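Local coordinates for protein 2-Keto-3-deoxy-(6-phospho-)gluconate aldolase (Thermoproteus tenax, PDB 2R91) that belongs to the dihydrodipicolinate synthetase family of TIM-barrel aldolases and assembles as four copies of its chain, at residues R66-L74 with A91-F102; S158-K166 with A184-G192. One frame throughout, in Å; residues are numbered along the deposited sequence.

In the fold
Both contacts belong to one closed eight-stranded parallel barrel, and all of contact 1 precedes contact 2 in the sequence. Contact 1 lies in the wall itself, where neighbouring strands 67-70 and 93-96 are joined through helix 76-88 as a beta-alpha-beta unit. Contact 2 lies in the outer helical layer, between helix 159-168 and the end of helix 182-187 with the turn leading into strand 192-193. Their centres are about 21 Å apart and their nearest atoms about 8 Å apart, so they do not touch. The loops that follow the two strands of contact 1 and the helix end and turn of contact 2 reach different neighbouring subunits.

Contact 1. Residues R66-L74 with A91-F102; sequences RVIVQVASL and AEAVASLPPYYF
Val67 O takes the N-H of Glu92, Val69 pairs through its N with Ala93 O and through its O with Ala95 N, and Val71 N gives to Ala95 O: the ladder of neighbouring TIM-barrel strands. The short strands 67-70 and 93-96 run parallel at 30°.

Past the last bridge the Gln70 side chain takes over. Bent at chi2 (74°), it brings OE1 to Leu97 N from across at 3.2 Å, in the carbonyl plane on a lone pair, and to Ala72 N of its own segment at 3.1 Å. Arg66 grips the Glu92 carboxylate side-on: Arg66 NE meets Glu92 OE1 at 2.9 Å and 173°, from the syn side but out of the carboxylate plane, and Arg66 NH2 meets the syn lone pair of Glu92 OE2 at 2.8 Å. Glu2 also pairs with Arg66 NH2; Arg173 pairs weakly, at long range, with Glu92.

Ile68, Ala93 and Ala95 share one face, Ile68 CG2 lying 4.0 Å from Ala95 CB; Val69 and Val94 point to the other. Beyond the strands, a CH-pi contact puts Leu74 CD2 3.8 Å from the Tyr100 ring centroid, with Ala72 CB at the ring edge. Tyr101 of the second subunit meets this ring edge-to-face.

Paired charges would probably favour the ionised Glu92 carboxylate, held nearly coplanar with the guanidinium by the two-nitrogen grip; two donors fix the buried Gln70 amide's rotation.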
ATOM      1  N   ARG A  66       3.227 -17.789 -33.984  1.00 23.60           N
ATOM      2  CA  ARG A  66       4.083 -17.058 -33.041  1.00 22.54           C
ATOM      3  C   ARG A  66       3.548 -17.219 -31.611  1.00 22.79           C
ATOM      4  O   ARG A  66       2.447 -16.748 -31.291  1.00 20.07           O
ATOM      5  CB  ARG A  66       4.153 -15.571 -33.393  1.00 23.16           C
ATOM      6  CG  ARG A  66       4.678 -15.281 -34.807  1.00 24.48           C
ATOM      7  CD  ARG A  66       4.916 -13.788 -35.069  1.00 24.04           C
ATOM      8  NE  ARG A  66       5.861 -13.274 -34.097  1.00 25.37           N
ATOM      9  CZ  ARG A  66       6.078 -11.996 -33.847  1.00 26.50           C
ATOM     10  NH1 ARG A  66       5.410 -11.075 -34.528  1.00 26.80           N
ATOM     11  NH2 ARG A  66       6.964 -11.648 -32.918  1.00 25.89           N
ATOM     12  N   VAL A  67       4.338 -17.863 -30.757  1.00 20.78           N
ATOM     13  CA  VAL A  67       3.860 -18.285 -29.426  1.00 19.65           C
ATOM     14  C   VAL A  67       4.929 -17.992 -28.397  1.00 20.13           C
ATOM     15  O   VAL A  67       6.120 -18.320 -28.593  1.00 18.37           O
ATOM     16  CB  VAL A  67       3.505 -19.821 -29.397  1.00 18.94           C
ATOM     17  CG1 VAL A  67       3.193 -20.281 -27.993  1.00 18.33           C
ATOM     18  CG2 VAL A  67       2.335 -20.142 -30.308  1.00 18.10           C
ATOM     19  N   ILE A  68       4.531 -17.341 -27.301  1.00 18.78           N
ATOM     20  CA  ILE A  68       5.411 -17.220 -26.140  1.00 18.79           C
ATOM     21  C   ILE A  68       4.751 -17.983 -25.001  1.00 18.18           C
ATOM     22  O   ILE A  68       3.551 -17.830 -24.767  1.00 19.72           O
ATOM     23  CB  ILE A  68       5.610 -15.729 -25.717  1.00 20.20           C
ATOM     24  CG1 ILE A  68       6.280 -14.932 -26.842  1.00 21.83           C
ATOM     25  CG2 ILE A  68       6.373 -15.610 -24.371  1.00 17.78           C
ATOM     26  CD1 ILE A  68       6.328 -13.357 -26.556  1.00 22.15           C
ATOM     27  N   VAL A  69       5.518 -18.810 -24.291  1.00 17.80           N
ATOM     28  CA  VAL A  69       4.967 -19.619 -23.212  1.00 17.07           C
ATOM     29  C   VAL A  69       5.447 -19.104 -21.842  1.00 16.93           C
ATOM     30  O   VAL A  69       6.654 -18.921 -21.611  1.00 16.18           O
ATOM     31  CB  VAL A  69       5.315 -21.154 -23.383  1.00 18.35           C
ATOM     32  CG1 VAL A  69       4.672 -21.992 -22.285  1.00 17.06           C
ATOM     33  CG2 VAL A  69       4.869 -21.660 -24.768  1.00 17.57           C
ATOM     34  N   GLN A  70       4.478 -18.858 -20.963  1.00 16.74           N
ATOM     35  CA  GLN A  70       4.686 -18.469 -19.558  1.00 18.76           C
ATOM     36  C   GLN A  70       5.017 -19.737 -18.762  1.00 18.03           C
ATOM     37  O   GLN A  70       4.201 -20.644 -18.721  1.00 18.50           O
ATOM     38  CB  GLN A  70       3.383 -17.873 -18.954  1.00 18.74           C
ATOM     39  CG  GLN A  70       3.245 -18.134 -17.351  1.00 23.68           C
ATOM     40  CD  GLN A  70       4.184 -17.228 -16.911  1.00 22.38           C
ATOM     41  OE1 GLN A  70       4.965 -17.391 -15.981  1.00 19.12           O
ATOM     42  NE2 GLN A  70       4.289 -16.244 -17.799  1.00 24.05           N
ATOM     43  N   VAL A  71       6.168 -19.775 -18.099  1.00 17.44           N
ATOM     44  CA  VAL A  71       6.641 -21.048 -17.506  1.00 18.78           C
ATOM     45  C   VAL A  71       6.730 -21.115 -15.959  1.00 18.86           C
ATOM     46  O   VAL A  71       7.126 -22.151 -15.397  1.00 18.52           O
ATOM     47  CB  VAL A  71       8.003 -21.454 -18.135  1.00 18.05           C
ATOM     48  CG1 VAL A  71       7.884 -21.575 -19.657  1.00 16.86           C
ATOM     49  CG2 VAL A  71       9.127 -20.465 -17.721  1.00 18.28           C
ATOM     50  N   ALA A  72       6.358 -20.042 -15.256  1.00 17.01           N
ATOM     51  CA  ALA A  72       6.640 -19.999 -13.826  1.00 17.71           C
ATOM     52  C   ALA A  72       6.017 -21.170 -13.060  1.00 17.57           C
ATOM     53  O   ALA A  72       4.903 -21.588 -13.333  1.00 18.26           O
ATOM     54  CB  ALA A  72       6.151 -18.704 -13.197  1.00 18.64           C
ATOM     55  N   SER A  73       6.745 -21.645 -12.065  1.00 18.38           N
ATOM     56  CA  SER A  73       6.215 -22.623 -11.119  1.00 18.80           C
ATOM     57  C   SER A  73       6.870 -22.370  -9.790  1.00 17.08           C
ATOM     58  O   SER A  73       8.025 -21.962  -9.745  1.00 19.16           O
ATOM     59  CB  SER A  73       6.547 -24.046 -11.570  1.00 19.55           C
ATOM     60  OG  SER A  73       6.078 -24.965 -10.595  1.00 18.41           O
ATOM     61  N   LEU A  74       6.168 -22.666  -8.690  1.00 16.73           N
ATOM     62  CA  LEU A  74       6.797 -22.576  -7.374  1.00 17.83           C
ATOM     63  C   LEU A  74       7.665 -23.817  -7.034  1.00 18.92           C
ATOM     64  O   LEU A  74       8.244 -23.916  -5.946  1.00 19.29           O
ATOM     65  CB  LEU A  74       5.764 -22.256  -6.278  1.00 18.84           C
ATOM     66  CG  LEU A  74       5.047 -20.898  -6.475  1.00 19.89           C
ATOM     67  CD1 LEU A  74       4.093 -20.622  -5.302  1.00 18.13           C
ATOM     68  CD2 LEU A  74       6.025 -19.731  -6.595  1.00 20.10           C
ATOM     69  N   ALA A  91       8.253 -22.514 -29.746  1.00 23.26           N
ATOM     70  CA  ALA A  91       7.905 -21.227 -29.124  1.00 23.08           C
ATOM     71  C   ALA A  91       8.974 -20.238 -29.494  1.00 22.99           C
ATOM     72  O   ALA A  91      10.169 -20.564 -29.471  1.00 23.03           O
ATOM     73  CB  ALA A  91       7.851 -21.360 -27.590  1.00 21.24           C
ATOM     74  N   GLU A  92       8.589 -19.003 -29.771  1.00 21.91           N
ATOM     75  CA  GLU A  92       9.592 -18.042 -30.153  1.00 24.40           C
ATOM     76  C   GLU A  92      10.309 -17.471 -28.924  1.00 22.45           C
ATOM     77  O   GLU A  92      11.431 -16.963 -29.010  1.00 21.08           O
ATOM     78  CB  GLU A  92       8.997 -16.978 -31.089  1.00 26.84           C
ATOM     79  CG  GLU A  92       8.314 -15.829 -30.444  1.00 29.22           C
ATOM     80  CD  GLU A  92       7.903 -14.750 -31.479  1.00 30.36           C
ATOM     81  OE1 GLU A  92       7.576 -15.089 -32.644  1.00 30.64           O
ATOM     82  OE2 GLU A  92       7.898 -13.565 -31.089  1.00 32.35           O
ATOM     83  N   ALA A  93       9.675 -17.595 -27.762  1.00 20.10           N
ATOM     84  CA  ALA A  93      10.279 -17.119 -26.521  1.00 19.87           C
ATOM     85  C   ALA A  93       9.591 -17.815 -25.348  1.00 17.83           C
ATOM     86  O   ALA A  93       8.516 -18.376 -25.514  1.00 17.39           O
ATOM     87  CB  ALA A  93      10.126 -15.570 -26.387  1.00 20.56           C
ATOM     88  N   VAL A  94      10.205 -17.782 -24.175  1.00 17.62           N
ATOM     89  CA  VAL A  94       9.465 -18.144 -22.952  1.00 19.06           C
ATOM     90  C   VAL A  94       9.436 -16.927 -22.036  1.00 19.80           C
ATOM     91  O   VAL A  94      10.295 -16.060 -22.151  1.00 20.62           O
ATOM     92  CB  VAL A  94      10.117 -19.316 -22.189  1.00 19.86           C
ATOM     93  CG1 VAL A  94       9.982 -20.634 -23.024  1.00 20.40           C
ATOM     94  CG2 VAL A  94      11.577 -19.011 -21.880  1.00 20.30           C
ATOM     95  N   ALA A  95       8.455 -16.866 -21.131  1.00 19.09           N
ATOM     96  CA  ALA A  95       8.372 -15.769 -20.171  1.00 18.26           C
ATOM     97  C   ALA A  95       8.205 -16.367 -18.794  1.00 17.65           C
ATOM     98  O   ALA A  95       7.733 -17.495 -18.667  1.00 18.09           O
ATOM     99  CB  ALA A  95       7.186 -14.855 -20.495  1.00 17.67           C
ATOM    100  N   SER A  96       8.561 -15.618 -17.760  1.00 17.11           N
ATOM    101  CA  SER A  96       8.227 -16.040 -16.396  1.00 16.27           C
ATOM    102  C   SER A  96       7.869 -14.870 -15.492  1.00 17.07           C
ATOM    103  O   SER A  96       8.538 -13.829 -15.503  1.00 16.69           O
ATOM    104  CB  SER A  96       9.376 -16.855 -15.728  1.00 16.92           C
ATOM    105  OG  SER A  96       8.913 -17.402 -14.498  1.00 16.97           O
ATOM    106  N   LEU A  97       6.811 -15.055 -14.711  1.00 15.60           N
ATOM    107  CA  LEU A  97       6.611 -14.278 -13.506  1.00 16.36           C
ATOM    108  C   LEU A  97       7.859 -14.450 -12.659  1.00 16.72           C
ATOM    109  O   LEU A  97       8.513 -15.503 -12.720  1.00 16.95           O
ATOM    110  CB  LEU A  97       5.415 -14.838 -12.728  1.00 16.37           C
ATOM    111  CG  LEU A  97       4.030 -14.731 -13.389  1.00 17.51           C
ATOM    112  CD1 LEU A  97       2.998 -15.646 -12.722  1.00 17.69           C
ATOM    113  CD2 LEU A  97       3.515 -13.266 -13.336  1.00 17.12           C
ATOM    114  N   PRO A  98       8.170 -13.437 -11.814  1.00 16.94           N
ATOM    115  CA  PRO A  98       9.114 -13.679 -10.734  1.00 17.01           C
ATOM    116  C   PRO A  98       8.478 -14.673  -9.745  1.00 16.99           C
ATOM    117  O   PRO A  98       7.265 -14.795  -9.689  1.00 15.87           O
ATOM    118  CB  PRO A  98       9.209 -12.314 -10.024  1.00 17.77           C
ATOM    119  CG  PRO A  98       8.644 -11.272 -11.028  1.00 17.80           C
ATOM    120  CD  PRO A  98       7.608 -12.067 -11.802  1.00 16.88           C
ATOM    121  N   PRO A  99       9.297 -15.346  -8.941  1.00 17.72           N
ATOM    122  CA  PRO A  99       8.701 -16.163  -7.866  1.00 18.73           C
ATOM    123  C   PRO A  99       7.625 -15.352  -7.119  1.00 19.39           C
ATOM    124  O   PRO A  99       7.886 -14.215  -6.714  1.00 20.33           O
ATOM    125  CB  PRO A  99       9.910 -16.440  -6.945  1.00 18.28           C
ATOM    126  CG  PRO A  99      11.100 -16.583  -7.998  1.00 18.13           C
ATOM    127  CD  PRO A  99      10.774 -15.417  -8.974  1.00 18.35           C
ATOM    128  N   TYR A 100       6.432 -15.918  -6.982  1.00 18.43           N
ATOM    129  CA  TYR A 100       5.289 -15.241  -6.374  1.00 18.44           C
ATOM    130  C   TYR A 100       4.854 -15.937  -5.069  1.00 17.46           C
ATOM    131  O   TYR A 100       5.533 -16.853  -4.573  1.00 17.02           O
ATOM    132  CB  TYR A 100       4.121 -15.180  -7.385  1.00 19.19           C
ATOM    133  CG  TYR A 100       3.814 -16.528  -8.065  1.00 19.87           C
ATOM    134  CD1 TYR A 100       2.878 -17.401  -7.518  1.00 19.56           C
ATOM    135  CD2 TYR A 100       4.438 -16.896  -9.260  1.00 20.30           C
ATOM    136  CE1 TYR A 100       2.586 -18.645  -8.129  1.00 20.50           C
ATOM    137  CE2 TYR A 100       4.154 -18.119  -9.874  1.00 20.34           C
ATOM    138  CZ  TYR A 100       3.230 -18.985  -9.294  1.00 20.39           C
ATOM    139  OH  TYR A 100       2.936 -20.182  -9.899  1.00 21.55           O
ATOM    140  N   TYR A 101       3.754 -15.458  -4.503  1.00 16.84           N
ATOM    141  CA  TYR A 101       3.240 -15.883  -3.203  1.00 17.54           C
ATOM    142  C   TYR A 101       4.134 -15.531  -1.971  1.00 18.23           C
ATOM    143  O   TYR A 101       3.737 -14.758  -1.108  1.00 17.23           O
ATOM    144  CB  TYR A 101       2.844 -17.402  -3.178  1.00 16.65           C
ATOM    145  CG  TYR A 101       2.260 -17.675  -1.833  1.00 16.56           C
ATOM    146  CD1 TYR A 101       0.968 -17.243  -1.540  1.00 16.64           C
ATOM    147  CD2 TYR A 101       3.027 -18.246  -0.807  1.00 17.38           C
ATOM    148  CE1 TYR A 101       0.414 -17.414  -0.263  1.00 17.19           C
ATOM    149  CE2 TYR A 101       2.505 -18.380   0.495  1.00 16.63           C
ATOM    150  CZ  TYR A 101       1.187 -17.984   0.737  1.00 17.34           C
ATOM    151  OH  TYR A 101       0.632 -18.073   1.983  1.00 17.27           O
ATOM    152  N   PHE A 102       5.337 -16.106  -1.900  1.00 18.27           N
ATOM    153  CA  PHE A 102       6.188 -15.966  -0.726  1.00 18.83           C
ATOM    154  C   PHE A 102       6.688 -14.549  -0.559  1.00 21.13           C
ATOM    155  O   PHE A 102       7.296 -14.012  -1.468  1.00 21.06           O
ATOM    156  CB  PHE A 102       7.366 -16.946  -0.799  1.00 19.09           C
ATOM    157  CG  PHE A 102       6.925 -18.405  -0.815  1.00 18.50           C
ATOM    158  CD1 PHE A 102       6.549 -19.036   0.368  1.00 19.40           C
ATOM    159  CD2 PHE A 102       6.842 -19.111  -2.007  1.00 18.90           C
ATOM    160  CE1 PHE A 102       6.099 -20.377   0.347  1.00 20.18           C
ATOM    161  CE2 PHE A 102       6.400 -20.417  -2.044  1.00 18.59           C
ATOM    162  CZ  PHE A 102       6.028 -21.066  -0.864  1.00 18.84           C
TER
HETATM  163  O   HOH W   1       2.439 -22.510 -12.034  1.00 35.04           O

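Contact 2. Residues S158-K166 with A184-G192; sequences SLAHTLAYK and ASFAVRLDG
In the helical layer around the TIM barrel, helix 159-168 packs through Leu159, Thr162 and Leu163 against the end of helix 182-187 and the turn that leads into strand 192-193. Leu159 CD2 faces Ala184 and Val188, while its CD1 faces Leu190. CD2 lies 3.8 Å from Ala184 CB and also meets Val188 CG1, the Leu159 and Val188 side chains reaching toward each other tip to tip. Leu159 CD1 lies 4.1 Å from Leu190 CD1, where the two leucines run alongside, pointing opposite ways.

One turn further along the helix, Leu163 CD2 touches both Val188 CG2 and Leu190 CD2, at 3.9 Å each. Thr162 adds its methyl: with CG2 anti to the backbone N, that carbon comes 3.7 Å from Leu190 CD1, and the Thr162 and Leu190 side chains lie roughly perpendicular. The hydroxyl of Thr162 is instead hydrogen-bonded to Asp154 and Asn176.

The turn that presents Val188 and Leu190 is a Schellman motif closing helix 182-187. Arg189 has positive phi (56°), and Leu190 N bonds back to Ser185 O while Arg189 N bonds to Phe186 O. At the N-terminus of helix 159-168, Ser158 OG, at the N-cap, accepts from His161 N at 3.2 Å.

At the margin of the apolar patch, Lys166 bends at successive torsions and brings NZ near Asp191. Their salt bridge is long, 3.5 Å from Lys166 NZ to Asp191 OD2, and the position of OD2 is less certain; that oxygen also accepts from Val174 N. A water links Lys166 NZ, through a weak bond, to Arg189 O. The Arg189 side chain leads away to a salt bridge with Glu218 of the third subunit.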
ATOM      1  N   SER A 158       1.302   1.747 -14.171  1.00 23.75           N
ATOM      2  CA  SER A 158       2.287   2.815 -14.345  1.00 22.67           C
ATOM      3  C   SER A 158       3.026   2.724 -15.711  1.00 21.74           C
ATOM      4  O   SER A 158       3.933   1.915 -15.886  1.00 20.23           O
ATOM      5  CB  SER A 158       3.258   2.818 -13.171  1.00 23.13           C
ATOM      6  OG  SER A 158       4.369   3.647 -13.442  1.00 24.00           O
ATOM      7  N   LEU A 159       2.618   3.543 -16.686  1.00 20.49           N
ATOM      8  CA  LEU A 159       3.257   3.508 -17.998  1.00 20.55           C
ATOM      9  C   LEU A 159       4.742   3.855 -17.913  1.00 20.93           C
ATOM     10  O   LEU A 159       5.570   3.316 -18.655  1.00 21.57           O
ATOM     11  CB  LEU A 159       2.538   4.450 -18.971  1.00 21.14           C
ATOM     12  CG  LEU A 159       2.954   4.320 -20.437  1.00 21.13           C
ATOM     13  CD1 LEU A 159       2.655   2.882 -20.964  1.00 19.71           C
ATOM     14  CD2 LEU A 159       2.181   5.396 -21.313  1.00 20.96           C
ATOM     15  N   ALA A 160       5.096   4.750 -16.992  1.00 20.21           N
ATOM     16  CA  ALA A 160       6.507   5.119 -16.813  1.00 21.66           C
ATOM     17  C   ALA A 160       7.344   3.917 -16.352  1.00 20.84           C
ATOM     18  O   ALA A 160       8.456   3.757 -16.757  1.00 21.38           O
ATOM     19  CB  ALA A 160       6.636   6.251 -15.807  1.00 21.66           C
ATOM     20  N   HIS A 161       6.786   3.095 -15.481  1.00 21.55           N
ATOM     21  CA  HIS A 161       7.490   1.879 -15.015  1.00 19.92           C
ATOM     22  C   HIS A 161       7.819   1.017 -16.248  1.00 19.35           C
ATOM     23  O   HIS A 161       8.949   0.521 -16.421  1.00 19.47           O
ATOM     24  CB  HIS A 161       6.565   1.158 -14.002  1.00 20.75           C
ATOM     25  CG  HIS A 161       7.203  -0.019 -13.326  1.00 21.29           C
ATOM     26  ND1 HIS A 161       7.280  -1.262 -13.921  1.00 21.02           N
ATOM     27  CD2 HIS A 161       7.807  -0.139 -12.116  1.00 22.59           C
ATOM     28  CE1 HIS A 161       7.899  -2.104 -13.103  1.00 20.59           C
ATOM     29  NE2 HIS A 161       8.225  -1.454 -11.998  1.00 21.62           N
ATOM     30  N   THR A 162       6.845   0.867 -17.144  1.00 18.46           N
ATOM     31  CA  THR A 162       7.044   0.068 -18.363  1.00 18.98           C
ATOM     32  C   THR A 162       8.071   0.691 -19.303  1.00 20.32           C
ATOM     33  O   THR A 162       8.986   0.002 -19.808  1.00 19.24           O
ATOM     34  CB  THR A 162       5.720  -0.173 -19.104  1.00 18.81           C
ATOM     35  OG1 THR A 162       4.761  -0.690 -18.192  1.00 19.25           O
ATOM     36  CG2 THR A 162       5.888  -1.182 -20.267  1.00 16.54           C
ATOM     37  N   LEU A 163       7.930   2.002 -19.543  1.00 20.54           N
ATOM     38  CA  LEU A 163       8.870   2.720 -20.392  1.00 20.86           C
ATOM     39  C   LEU A 163      10.294   2.580 -19.870  1.00 19.80           C
ATOM     40  O   LEU A 163      11.234   2.499 -20.637  1.00 22.87           O
ATOM     41  CB  LEU A 163       8.478   4.225 -20.484  1.00 21.59           C
ATOM     42  CG  LEU A 163       7.398   4.541 -21.532  1.00 22.62           C
ATOM     43  CD1 LEU A 163       6.716   5.899 -21.252  1.00 21.55           C
ATOM     44  CD2 LEU A 163       8.000   4.517 -22.949  1.00 22.09           C
ATOM     45  N   ALA A 164      10.463   2.569 -18.560  1.00 21.87           N
ATOM     46  CA  ALA A 164      11.793   2.445 -17.990  1.00 21.24           C
ATOM     47  C   ALA A 164      12.538   1.183 -18.472  1.00 22.25           C
ATOM     48  O   ALA A 164      13.764   1.199 -18.567  1.00 20.86           O
ATOM     49  CB  ALA A 164      11.735   2.499 -16.461  1.00 22.08           C
ATOM     50  N   TYR A 165      11.822   0.103 -18.813  1.00 21.87           N
ATOM     51  CA  TYR A 165      12.522  -1.086 -19.358  1.00 22.09           C
ATOM     52  C   TYR A 165      13.159  -0.801 -20.704  1.00 23.41           C
ATOM     53  O   TYR A 165      14.231  -1.306 -21.017  1.00 23.02           O
ATOM     54  CB  TYR A 165      11.595  -2.301 -19.495  1.00 21.10           C
ATOM     55  CG  TYR A 165      11.030  -2.816 -18.196  1.00 20.46           C
ATOM     56  CD1 TYR A 165      11.803  -3.620 -17.343  1.00 20.65           C
ATOM     57  CD2 TYR A 165       9.717  -2.550 -17.839  1.00 20.53           C
ATOM     58  CE1 TYR A 165      11.295  -4.119 -16.173  1.00 20.03           C
ATOM     59  CE2 TYR A 165       9.190  -3.048 -16.659  1.00 19.56           C
ATOM     60  CZ  TYR A 165       9.994  -3.836 -15.828  1.00 20.86           C
ATOM     61  OH  TYR A 165       9.477  -4.318 -14.659  1.00 19.37           O
ATOM     62  N   LYS A 166      12.484   0.004 -21.515  1.00 25.14           N
ATOM     63  CA  LYS A 166      13.034   0.423 -22.794  1.00 26.87           C
ATOM     64  C   LYS A 166      14.291   1.281 -22.583  1.00 26.30           C
ATOM     65  O   LYS A 166      15.219   1.245 -23.361  1.00 26.37           O
ATOM     66  CB  LYS A 166      11.966   1.227 -23.533  1.00 29.71           C
ATOM     67  CG  LYS A 166      12.029   1.146 -25.006  1.00 32.50           C
ATOM     68  CD  LYS A 166      10.935   0.211 -25.493  1.00 35.08           C
ATOM     69  CE  LYS A 166      11.449  -0.597 -26.688  1.00 34.74           C
ATOM     70  NZ  LYS A 166      11.408   0.274 -27.838  1.00 37.08           N
ATOM     71  N   ALA A 184      -2.341   4.284 -25.015  1.00 16.87           N
ATOM     72  CA  ALA A 184      -1.122   4.922 -24.557  1.00 17.99           C
ATOM     73  C   ALA A 184       0.164   4.174 -24.953  1.00 18.53           C
ATOM     74  O   ALA A 184       1.159   4.792 -25.356  1.00 17.25           O
ATOM     75  CB  ALA A 184      -1.172   5.125 -23.053  1.00 16.90           C
ATOM     76  N   SER A 185       0.147   2.846 -24.833  1.00 17.23           N
ATOM     77  CA  SER A 185       1.308   2.029 -25.271  1.00 17.52           C
ATOM     78  C   SER A 185       1.672   2.232 -26.747  1.00 17.00           C
ATOM     79  O   SER A 185       2.834   2.357 -27.090  1.00 19.70           O
ATOM     80  CB  SER A 185       1.004   0.538 -25.034  1.00 16.81           C
ATOM     81  OG  SER A 185       0.794   0.299 -23.662  1.00 17.86           O
ATOM     82  N   PHE A 186       0.691   2.186 -27.635  1.00 19.09           N
ATOM     83  CA  PHE A 186       0.981   2.466 -29.056  1.00 18.83           C
ATOM     84  C   PHE A 186       1.468   3.908 -29.273  1.00 20.39           C
ATOM     85  O   PHE A 186       2.424   4.167 -30.034  1.00 20.00           O
ATOM     86  CB  PHE A 186      -0.236   2.157 -29.904  1.00 18.82           C
ATOM     87  CG  PHE A 186      -0.585   0.673 -29.954  1.00 18.76           C
ATOM     88  CD1 PHE A 186       0.403  -0.290 -30.186  1.00 19.70           C
ATOM     89  CD2 PHE A 186      -1.898   0.260 -29.796  1.00 18.25           C
ATOM     90  CE1 PHE A 186       0.060  -1.674 -30.238  1.00 17.82           C
ATOM     91  CE2 PHE A 186      -2.247  -1.098 -29.844  1.00 18.80           C
ATOM     92  CZ  PHE A 186      -1.258  -2.054 -30.075  1.00 18.89           C
ATOM     93  N   ALA A 187       0.820   4.840 -28.581  1.00 20.15           N
ATOM     94  CA  ALA A 187       1.201   6.271 -28.657  1.00 20.29           C
ATOM     95  C   ALA A 187       2.655   6.535 -28.267  1.00 21.35           C
ATOM     96  O   ALA A 187       3.350   7.390 -28.865  1.00 22.50           O
ATOM     97  CB  ALA A 187       0.264   7.079 -27.786  1.00 19.86           C
ATOM     98  N   VAL A 188       3.150   5.814 -27.267  1.00 20.25           N
ATOM     99  CA  VAL A 188       4.528   6.034 -26.850  1.00 20.05           C
ATOM    100  C   VAL A 188       5.480   5.067 -27.551  1.00 20.78           C
ATOM    101  O   VAL A 188       6.685   5.069 -27.278  1.00 22.89           O
ATOM    102  CB  VAL A 188       4.742   5.997 -25.300  1.00 19.62           C
ATOM    103  CG1 VAL A 188       3.906   7.077 -24.589  1.00 20.28           C
ATOM    104  CG2 VAL A 188       4.474   4.572 -24.713  1.00 20.07           C
ATOM    105  N   ARG A 189       4.945   4.275 -28.469  1.00 21.34           N
ATOM    106  CA  ARG A 189       5.742   3.288 -29.219  1.00 22.79           C
ATOM    107  C   ARG A 189       6.500   2.279 -28.349  1.00 22.28           C
ATOM    108  O   ARG A 189       7.723   2.069 -28.498  1.00 21.56           O
ATOM    109  CB  ARG A 189       6.684   3.961 -30.261  1.00 24.88           C
ATOM    110  CG  ARG A 189       5.911   4.879 -31.195  1.00 28.87           C
ATOM    111  CD  ARG A 189       6.638   5.164 -32.502  1.00 34.56           C
ATOM    112  NE  ARG A 189       5.753   5.903 -33.410  1.00 38.93           N
ATOM    113  CZ  ARG A 189       6.165   6.621 -34.462  1.00 40.67           C
ATOM    114  NH1 ARG A 189       7.469   6.702 -34.758  1.00 41.50           N
ATOM    115  NH2 ARG A 189       5.272   7.257 -35.220  1.00 40.65           N
ATOM    116  N   LEU A 190       5.770   1.661 -27.425  1.00 20.93           N
ATOM    117  CA  LEU A 190       6.242   0.414 -26.831  1.00 21.05           C
ATOM    118  C   LEU A 190       6.289  -0.588 -27.988  1.00 20.90           C
ATOM    119  O   LEU A 190       5.755  -0.321 -29.064  1.00 19.87           O
ATOM    120  CB  LEU A 190       5.278  -0.058 -25.736  1.00 18.86           C
ATOM    121  CG  LEU A 190       5.268   0.808 -24.461  1.00 18.71           C
ATOM    122  CD1 LEU A 190       4.423   0.083 -23.442  1.00 16.73           C
ATOM    123  CD2 LEU A 190       6.702   1.006 -23.942  1.00 19.51           C
ATOM    124  N   ASP A 191       6.897  -1.756 -27.776  1.00 20.52           N
ATOM    125  CA  ASP A 191       6.916  -2.742 -28.848  1.00 21.15           C
ATOM    126  C   ASP A 191       5.552  -3.367 -29.081  1.00 21.34           C
ATOM    127  O   ASP A 191       5.321  -3.997 -30.096  1.00 22.24           O
ATOM    128  CB  ASP A 191       7.959  -3.784 -28.537  1.00 21.82           C
ATOM    129  CG  ASP A 191       9.318  -3.184 -28.527  1.00 23.09           C
ATOM    130  OD1 ASP A 191       9.844  -2.948 -29.626  1.00 24.51           O
ATOM    131  OD2 ASP A 191       9.825  -2.866 -27.443  1.00 22.21           O
ATOM    132  N   GLY A 192       4.641  -3.213 -28.123  1.00 20.67           N
ATOM    133  CA  GLY A 192       3.324  -3.767 -28.297  1.00 18.46           C
ATOM    134  C   GLY A 192       2.546  -3.789 -26.999  1.00 18.13           C
ATOM    135  O   GLY A 192       2.964  -3.199 -25.965  1.00 18.37           O
TER
HETATM  136  O   HOH W   2      10.048   1.116 -30.392  1.00 54.19           O